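Local coordinates for IclR transcriptional regulator (Thermotoga maritima, PDB 1MKM), which probably binds DNA as a winged helix-turn-helix transcription factor of the IclR family, most likely acting as a repressor, at residues T95-H100 with A221-E226; E148-E153 with N208-A213. One frame throughout, in Å; residues are numbered along the deposited sequence.

Interaction 1. Residues T95-H100 with A221-E226; sequences TGETVH and ARKFTE
E97 and K223 meet in a salt bridge that ties the turn leading into strand 98-105 to the short loop between strand 211-220 and helix 226-246, within the GAF-like C-terminal domain of an IclR regulator. The ammonium group sits at the mouth of the carboxylate: K223 NZ lies 3.1 Å from E97 OE2, meeting its syn lone pair. A weaker bond joins K223 NZ to E97 OE1 at 3.3 Å. Both oxygens therefore share one donor, and the aliphatic part of the lysine follows them in, with K223 CD 3.4 Å from E97 OE1. The two side chains arrive from opposite directions. Lysine suits its side of the gap because the backbones are far apart, 9.6 Å between the CA atoms of E97 and K223, and its chain runs extended beyond CG to span most of that distance. In E97 the bend at chi2 (-54°) sets the carboxylate facing NZ. K223 NZ also donates to the amide oxygen of Q119, so the ammonium has a second partner besides the carboxylate, and its charge would be expected to favour an ionised E97, a residue buried in the assembly.

Further out, the side chain of E97 rests on I217 of the neighbouring strand 211-220. F224, the centre of an inverse gamma turn, directs its ring onto M198 and V200 and meets Y232 edge-to-face, packing the loop next to K223 against strand 197-205 and helix 226-246. On the other segment, G96 adopts a positive phi of 80°, readily tolerated without a side chain, and the preceding threonine closes an ST turn: T95 OG1 accepts the backbone N-H of E97 at 3.0 Å, with an N-H...O angle of 163°.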
ATOM      1  N   THR B  95     -21.211  17.425   9.078  1.00 45.77           N
ATOM      2  CA  THR B  95     -22.371  16.672   8.614  1.00 49.07           C
ATOM      3  C   THR B  95     -21.969  15.236   8.325  1.00 55.76           C
ATOM      4  O   THR B  95     -22.789  14.317   8.442  1.00 46.80           O
ATOM      5  CB  THR B  95     -22.976  17.256   7.329  1.00 58.67           C
ATOM      6  OG1 THR B  95     -22.061  17.058   6.245  1.00 59.55           O
ATOM      7  CG2 THR B  95     -23.279  18.743   7.496  1.00 45.91           C
ATOM      8  N   GLY B  96     -20.698  15.059   7.949  1.00 60.22           N
ATOM      9  CA  GLY B  96     -20.169  13.743   7.634  1.00 55.80           C
ATOM     10  C   GLY B  96     -20.557  13.320   6.230  1.00 58.14           C
ATOM     11  O   GLY B  96     -20.271  12.205   5.787  1.00 49.86           O
ATOM     12  N   GLU B  97     -21.202  14.236   5.518  1.00 56.00           N
ATOM     13  CA  GLU B  97     -21.667  13.974   4.170  1.00 53.01           C
ATOM     14  C   GLU B  97     -20.779  14.613   3.115  1.00 52.99           C
ATOM     15  O   GLU B  97     -20.095  15.608   3.377  1.00 55.07           O
ATOM     16  CB  GLU B  97     -23.094  14.503   4.012  1.00 59.19           C
ATOM     17  CG  GLU B  97     -24.055  14.026   5.084  1.00 43.13           C
ATOM     18  CD  GLU B  97     -24.071  12.528   5.198  1.00 54.44           C
ATOM     19  OE1 GLU B  97     -24.300  11.857   4.171  1.00 66.01           O
ATOM     20  OE2 GLU B  97     -23.855  12.009   6.316  1.00 73.25           O
ATOM     21  N   THR B  98     -20.794  14.022   1.922  1.00 46.11           N
ATOM     22  CA  THR B  98     -20.042  14.532   0.786  1.00 40.33           C
ATOM     23  C   THR B  98     -20.650  15.897   0.433  1.00 45.05           C
ATOM     24  O   THR B  98     -21.862  16.089   0.522  1.00 47.01           O
ATOM     25  CB  THR B  98     -20.154  13.569  -0.404  1.00 33.76           C
ATOM     26  OG1 THR B  98     -19.598  12.300  -0.032  1.00 51.04           O
ATOM     27  CG2 THR B  98     -19.419  14.105  -1.612  1.00 37.94           C
ATOM     28  N   VAL B  99     -19.790  16.834   0.053  1.00 50.19           N
ATOM     29  CA  VAL B  99     -20.174  18.202  -0.291  1.00 50.26           C
ATOM     30  C   VAL B  99     -19.738  18.519  -1.724  1.00 53.47           C
ATOM     31  O   VAL B  99     -18.629  18.162  -2.112  1.00 55.51           O
ATOM     32  CB  VAL B  99     -19.461  19.195   0.655  1.00 43.74           C
ATOM     33  CG1 VAL B  99     -19.858  20.642   0.335  1.00 41.79           C
ATOM     34  CG2 VAL B  99     -19.778  18.838   2.098  1.00 44.53           C
ATOM     35  N   HIS B 100     -20.597  19.180  -2.501  1.00 51.12           N
ATOM     36  CA  HIS B 100     -20.256  19.554  -3.874  1.00 51.89           C
ATOM     37  C   HIS B 100     -20.406  21.045  -4.068  1.00 51.67           C
ATOM     38  O   HIS B 100     -21.153  21.708  -3.351  1.00 54.04           O
ATOM     39  CB  HIS B 100     -21.164  18.858  -4.895  1.00 41.32           C
ATOM     40  CG  HIS B 100     -21.023  17.371  -4.922  1.00 37.14           C
ATOM     41  ND1 HIS B 100     -20.103  16.725  -5.720  1.00 33.22           N
ATOM     42  CD2 HIS B 100     -21.681  16.402  -4.243  1.00 34.56           C
ATOM     43  CE1 HIS B 100     -20.199  15.421  -5.533  1.00 36.85           C
ATOM     44  NE2 HIS B 100     -21.150  15.196  -4.641  1.00 41.78           N
ATOM     45  N   ALA B 221     -30.209   8.287   0.208  1.00 61.20           N
ATOM     46  CA  ALA B 221     -31.566   8.708   0.512  1.00 56.53           C
ATOM     47  C   ALA B 221     -31.970   8.523   1.967  1.00 58.08           C
ATOM     48  O   ALA B 221     -32.546   9.433   2.580  1.00 56.70           O
ATOM     49  CB  ALA B 221     -32.533   7.966  -0.395  1.00 59.68           C
ATOM     50  N   ARG B 222     -31.658   7.353   2.521  1.00 60.56           N
ATOM     51  CA  ARG B 222     -32.000   7.030   3.905  1.00 60.47           C
ATOM     52  C   ARG B 222     -31.757   8.166   4.900  1.00 63.86           C
ATOM     53  O   ARG B 222     -32.604   8.453   5.741  1.00 66.25           O
ATOM     54  CB  ARG B 222     -31.217   5.801   4.382  1.00 56.29           C
ATOM     55  CG  ARG B 222     -31.381   4.560   3.536  1.00 58.32           C
ATOM     56  CD  ARG B 222     -30.845   3.346   4.282  1.00 67.53           C
ATOM     57  NE  ARG B 222     -30.665   2.184   3.418  1.00 69.35           N
ATOM     58  CZ  ARG B 222     -30.284   0.986   3.853  1.00 87.78           C
ATOM     59  NH1 ARG B 222     -30.047   0.794   5.144  1.00 86.16           N
ATOM     60  NH2 ARG B 222     -30.125  -0.018   2.997  1.00 91.95           N
ATOM     61  N   LYS B 223     -30.601   8.810   4.802  1.00 59.42           N
ATOM     62  CA  LYS B 223     -30.240   9.882   5.722  1.00 57.07           C
ATOM     63  C   LYS B 223     -31.082  11.162   5.703  1.00 64.34           C
ATOM     64  O   LYS B 223     -31.300  11.782   6.746  1.00 69.96           O
ATOM     65  CB  LYS B 223     -28.767  10.254   5.517  1.00 61.83           C
ATOM     66  CG  LYS B 223     -27.760   9.204   5.999  1.00 56.62           C
ATOM     67  CD  LYS B 223     -26.332   9.655   5.711  1.00 52.17           C
ATOM     68  CE  LYS B 223     -25.322   8.563   6.047  1.00 56.93           C
ATOM     69  NZ  LYS B 223     -23.924   8.957   5.684  1.00 55.78           N
ATOM     70  N   PHE B 224     -31.562  11.557   4.530  1.00 66.74           N
ATOM     71  CA  PHE B 224     -32.320  12.795   4.416  1.00 63.40           C
ATOM     72  C   PHE B 224     -33.746  12.777   4.968  1.00 73.19           C
ATOM     73  O   PHE B 224     -34.718  12.578   4.233  1.00 66.24           O
ATOM     74  CB  PHE B 224     -32.300  13.267   2.955  1.00 63.20           C
ATOM     75  CG  PHE B 224     -30.911  13.583   2.446  1.00 63.42           C
ATOM     76  CD1 PHE B 224     -29.975  12.560   2.245  1.00 65.76           C
ATOM     77  CD2 PHE B 224     -30.511  14.904   2.237  1.00 64.80           C
ATOM     78  CE1 PHE B 224     -28.671  12.852   1.855  1.00 44.06           C
ATOM     79  CE2 PHE B 224     -29.210  15.199   1.848  1.00 55.00           C
ATOM     80  CZ  PHE B 224     -28.290  14.172   1.659  1.00 48.07           C
ATOM     81  N   THR B 225     -33.850  12.984   6.282  1.00 76.48           N
ATOM     82  CA  THR B 225     -35.135  13.031   6.976  1.00 70.25           C
ATOM     83  C   THR B 225     -35.528  14.500   7.061  1.00 77.69           C
ATOM     84  O   THR B 225     -34.720  15.378   6.754  1.00 84.39           O
ATOM     85  CB  THR B 225     -35.053  12.470   8.426  1.00 54.79           C
ATOM     86  OG1 THR B 225     -34.025  13.156   9.153  1.00 54.52           O
ATOM     87  CG2 THR B 225     -34.762  10.971   8.430  1.00 42.31           C
ATOM     88  N   GLU B 226     -36.762  14.763   7.480  1.00 76.33           N
ATOM     89  CA  GLU B 226     -37.264  16.130   7.600  1.00 79.73           C
ATOM     90  C   GLU B 226     -36.275  16.975   8.405  1.00 77.66           C
ATOM     91  O   GLU B 226     -35.899  18.079   7.994  1.00 71.76           O
ATOM     92  CB  GLU B 226     -38.624  16.144   8.319  1.00 91.95           C
ATOM     93  CG  GLU B 226     -39.643  15.093   7.852  1.00100.37           C
ATOM     94  CD  GLU B 226     -40.253  15.387   6.487  1.00 99.82           C
ATOM     95  OE1 GLU B 226     -40.780  16.504   6.295  1.00102.87           O
ATOM     96  OE2 GLU B 226     -40.217  14.494   5.614  1.00 96.23           O
TER

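Interaction 2. Residues E148-E153 with N208-A213; sequences EKELKE and NGYPVA
The backbones of E150, on helix 148-157, and Y210, at the approach to strand 211-220, stay well separated, with their CA atoms 11.2 Å apart, and long side chains bridge the interval at about a right angle to each other. The phenol donates a short hydrogen bond, Y210 OH to E150 OE1 at 2.5 Å, meeting the oxygen on its syn side but 24° out of the carboxylate plane. E150 OE1 lies at the edge of the tyrosine ring, 3.0 Å from Y210 CE1, and the carboxylate is turned 34° from the ring plane. With CG anti to the backbone N (chi1 -168°) and the chain extended beyond it, E150 stretches out from its helix to the hydroxyl.

This bond joins helix 148-157 to the loop that leads into strand 211-220 of the GAF-like domain's antiparallel sheet, where V212 and A213 form a classic beta bulge against strand 197-205. Tyrosine suits the wide gap: its rigid ring carries a hydroxyl that gives its proton to E150 OE1 while hydrogen-bonding K104, which also makes a long, weak ion pair with E150 OE2. Replacing Y210 by a phenylalanine would probably leave E150 OE1 without its hydroxyl donor and deprive K104 of a hydrogen-bonding partner. P211 CD lies 3.3 Å above one face of the Y210 ring, offset toward the rim, while V212 CG1 sits at the edge.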
ATOM      1  N   GLU B 148     -35.624  35.939 -14.180  1.00 98.78           N
ATOM      2  CA  GLU B 148     -36.799  35.359 -14.831  1.00 95.66           C
ATOM      3  C   GLU B 148     -36.671  35.235 -16.345  1.00 96.58           C
ATOM      4  O   GLU B 148     -37.018  34.204 -16.922  1.00 93.54           O
ATOM      5  CB  GLU B 148     -38.030  36.199 -14.479  1.00 98.26           C
ATOM      6  CG  GLU B 148     -37.753  37.698 -14.430  1.00 98.35           C
ATOM      7  CD  GLU B 148     -37.261  38.251 -15.758  1.00105.90           C
ATOM      8  OE1 GLU B 148     -38.057  38.279 -16.719  1.00114.81           O
ATOM      9  OE2 GLU B 148     -36.077  38.647 -15.850  1.00 97.88           O
ATOM     10  N   LYS B 149     -36.175  36.297 -16.975  1.00 99.59           N
ATOM     11  CA  LYS B 149     -35.973  36.359 -18.421  1.00 97.85           C
ATOM     12  C   LYS B 149     -35.112  35.191 -18.890  1.00 98.08           C
ATOM     13  O   LYS B 149     -35.539  34.374 -19.714  1.00 96.92           O
ATOM     14  CB  LYS B 149     -35.282  37.675 -18.782  1.00 95.13           C
ATOM     15  CG  LYS B 149     -34.851  37.783 -20.232  1.00103.95           C
ATOM     16  CD  LYS B 149     -34.005  39.025 -20.446  1.00108.21           C
ATOM     17  CE  LYS B 149     -33.468  39.092 -21.866  1.00112.16           C
ATOM     18  NZ  LYS B 149     -32.486  40.196 -22.026  1.00113.48           N
ATOM     19  N   GLU B 150     -33.893  35.132 -18.358  1.00 97.37           N
ATOM     20  CA  GLU B 150     -32.948  34.077 -18.690  1.00 92.49           C
ATOM     21  C   GLU B 150     -33.623  32.746 -18.399  1.00 91.80           C
ATOM     22  O   GLU B 150     -33.556  31.808 -19.197  1.00 92.50           O
ATOM     23  CB  GLU B 150     -31.697  34.211 -17.828  1.00 82.39           C
ATOM     24  CG  GLU B 150     -30.545  33.337 -18.284  1.00 78.54           C
ATOM     25  CD  GLU B 150     -29.569  33.029 -17.162  1.00 73.88           C
ATOM     26  OE1 GLU B 150     -29.175  33.964 -16.431  1.00 68.13           O
ATOM     27  OE2 GLU B 150     -29.192  31.849 -17.017  1.00 62.46           O
ATOM     28  N   LEU B 151     -34.275  32.685 -17.241  1.00 92.58           N
ATOM     29  CA  LEU B 151     -34.988  31.488 -16.793  1.00 92.94           C
ATOM     30  C   LEU B 151     -35.927  30.992 -17.883  1.00 88.13           C
ATOM     31  O   LEU B 151     -35.749  29.905 -18.441  1.00 64.93           O
ATOM     32  CB  LEU B 151     -35.797  31.806 -15.528  1.00 97.58           C
ATOM     33  CG  LEU B 151     -36.695  30.699 -14.965  1.00103.01           C
ATOM     34  CD1 LEU B 151     -35.844  29.502 -14.559  1.00109.09           C
ATOM     35  CD2 LEU B 151     -37.475  31.228 -13.770  1.00 97.83           C
ATOM     36  N   LYS B 152     -36.923  31.823 -18.172  1.00 96.76           N
ATOM     37  CA  LYS B 152     -37.931  31.539 -19.182  1.00103.64           C
ATOM     38  C   LYS B 152     -37.336  30.858 -20.411  1.00105.91           C
ATOM     39  O   LYS B 152     -37.933  29.928 -20.970  1.00102.36           O
ATOM     40  CB  LYS B 152     -38.635  32.846 -19.572  1.00104.31           C
ATOM     41  CG  LYS B 152     -39.334  33.519 -18.387  1.00104.40           C
ATOM     42  CD  LYS B 152     -39.940  34.870 -18.745  1.00100.69           C
ATOM     43  CE  LYS B 152     -40.629  35.493 -17.532  1.00 91.70           C
ATOM     44  NZ  LYS B 152     -41.184  36.838 -17.837  1.00 79.85           N
ATOM     45  N   GLU B 153     -36.151  31.306 -20.820  1.00103.56           N
ATOM     46  CA  GLU B 153     -35.507  30.717 -21.981  1.00 99.26           C
ATOM     47  C   GLU B 153     -35.006  29.311 -21.695  1.00 99.54           C
ATOM     48  O   GLU B 153     -35.079  28.438 -22.562  1.00 96.81           O
ATOM     49  CB  GLU B 153     -34.330  31.562 -22.453  1.00 99.50           C
ATOM     50  CG  GLU B 153     -33.764  31.034 -23.760  1.00102.70           C
ATOM     51  CD  GLU B 153     -32.420  31.623 -24.112  1.00103.64           C
ATOM     52  OE1 GLU B 153     -31.415  31.238 -23.477  1.00 97.27           O
ATOM     53  OE2 GLU B 153     -32.374  32.472 -25.024  1.00104.57           O
ATOM     54  N   ASN B 208     -23.669  41.530  -8.532  1.00 94.95           N
ATOM     55  CA  ASN B 208     -25.055  41.912  -8.759  1.00 94.66           C
ATOM     56  C   ASN B 208     -26.041  40.808  -8.392  1.00 91.80           C
ATOM     57  O   ASN B 208     -27.081  40.651  -9.036  1.00 85.05           O
ATOM     58  CB  ASN B 208     -25.230  42.293 -10.229  1.00101.20           C
ATOM     59  CG  ASN B 208     -24.054  43.094 -10.763  1.00 98.91           C
ATOM     60  OD1 ASN B 208     -22.923  42.605 -10.800  1.00 86.71           O
ATOM     61  ND2 ASN B 208     -24.314  44.332 -11.175  1.00 98.73           N
ATOM     62  N   GLY B 209     -25.705  40.043  -7.360  1.00 88.65           N
ATOM     63  CA  GLY B 209     -26.575  38.970  -6.913  1.00 83.28           C
ATOM     64  C   GLY B 209     -27.105  38.028  -7.984  1.00 81.45           C
ATOM     65  O   GLY B 209     -28.315  37.809  -8.083  1.00 84.40           O
ATOM     66  N   TYR B 210     -26.207  37.477  -8.794  1.00 67.22           N
ATOM     67  CA  TYR B 210     -26.593  36.529  -9.832  1.00 59.33           C
ATOM     68  C   TYR B 210     -26.187  35.146  -9.299  1.00 72.17           C
ATOM     69  O   TYR B 210     -25.239  35.031  -8.510  1.00 65.77           O
ATOM     70  CB  TYR B 210     -25.857  36.858 -11.144  1.00 57.86           C
ATOM     71  CG  TYR B 210     -26.148  35.921 -12.306  1.00 65.93           C
ATOM     72  CD1 TYR B 210     -27.341  36.014 -13.042  1.00 69.04           C
ATOM     73  CD2 TYR B 210     -25.230  34.934 -12.674  1.00 65.61           C
ATOM     74  CE1 TYR B 210     -27.607  35.140 -14.123  1.00 55.13           C
ATOM     75  CE2 TYR B 210     -25.487  34.060 -13.743  1.00 63.88           C
ATOM     76  CZ  TYR B 210     -26.675  34.165 -14.463  1.00 64.78           C
ATOM     77  OH  TYR B 210     -26.920  33.269 -15.493  1.00 56.12           O
ATOM     78  N   PRO B 211     -26.917  34.082  -9.687  1.00 74.45           N
ATOM     79  CA  PRO B 211     -26.572  32.737  -9.209  1.00 76.16           C
ATOM     80  C   PRO B 211     -25.399  32.138  -9.993  1.00 75.30           C
ATOM     81  O   PRO B 211     -25.599  31.459 -11.000  1.00 71.38           O
ATOM     82  CB  PRO B 211     -27.866  31.961  -9.424  1.00 76.72           C
ATOM     83  CG  PRO B 211     -28.382  32.567 -10.695  1.00 75.84           C
ATOM     84  CD  PRO B 211     -28.178  34.054 -10.452  1.00 71.73           C
ATOM     85  N   VAL B 212     -24.182  32.387  -9.522  1.00 71.00           N
ATOM     86  CA  VAL B 212     -22.987  31.879 -10.186  1.00 70.93           C
ATOM     87  C   VAL B 212     -22.482  30.546  -9.650  1.00 73.05           C
ATOM     88  O   VAL B 212     -21.545  29.973 -10.208  1.00 75.10           O
ATOM     89  CB  VAL B 212     -21.823  32.862 -10.070  1.00 65.36           C
ATOM     90  CG1 VAL B 212     -22.212  34.194 -10.661  1.00 51.80           C
ATOM     91  CG2 VAL B 212     -21.411  32.995  -8.608  1.00 50.27           C
ATOM     92  N   ALA B 213     -23.080  30.046  -8.573  1.00 75.77           N
ATOM     93  CA  ALA B 213     -22.618  28.781  -8.017  1.00 74.11           C
ATOM     94  C   ALA B 213     -23.662  28.006  -7.237  1.00 71.25           C
ATOM     95  O   ALA B 213     -24.730  28.517  -6.906  1.00 75.27           O
ATOM     96  CB  ALA B 213     -21.405  29.020  -7.139  1.00 73.02           C
TER

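Interactions 1 and 2 lie in the same C-terminal family domain, their centres 27 Å apart and their nearest atoms about 8 Å apart without touching. Both segments of interaction 2 fall within the stretch of chain that interaction 1 brackets: residues 95-100 come first, then 148-153, 208-213 and finally 221-226. Both reach the one antiparallel sheet, through its neighbouring strands 98-105 and 211-220. Segment 208-213 enters strand 211-220, whereas 221-226 follows it, so the same strand is tied by side chains near its start and just past its end. Interaction 1 lies nearer the zinc, about 11 Å from the E97 side chain; interaction 2 lies at the surface, remote from the zinc-binding residues D189 and C199.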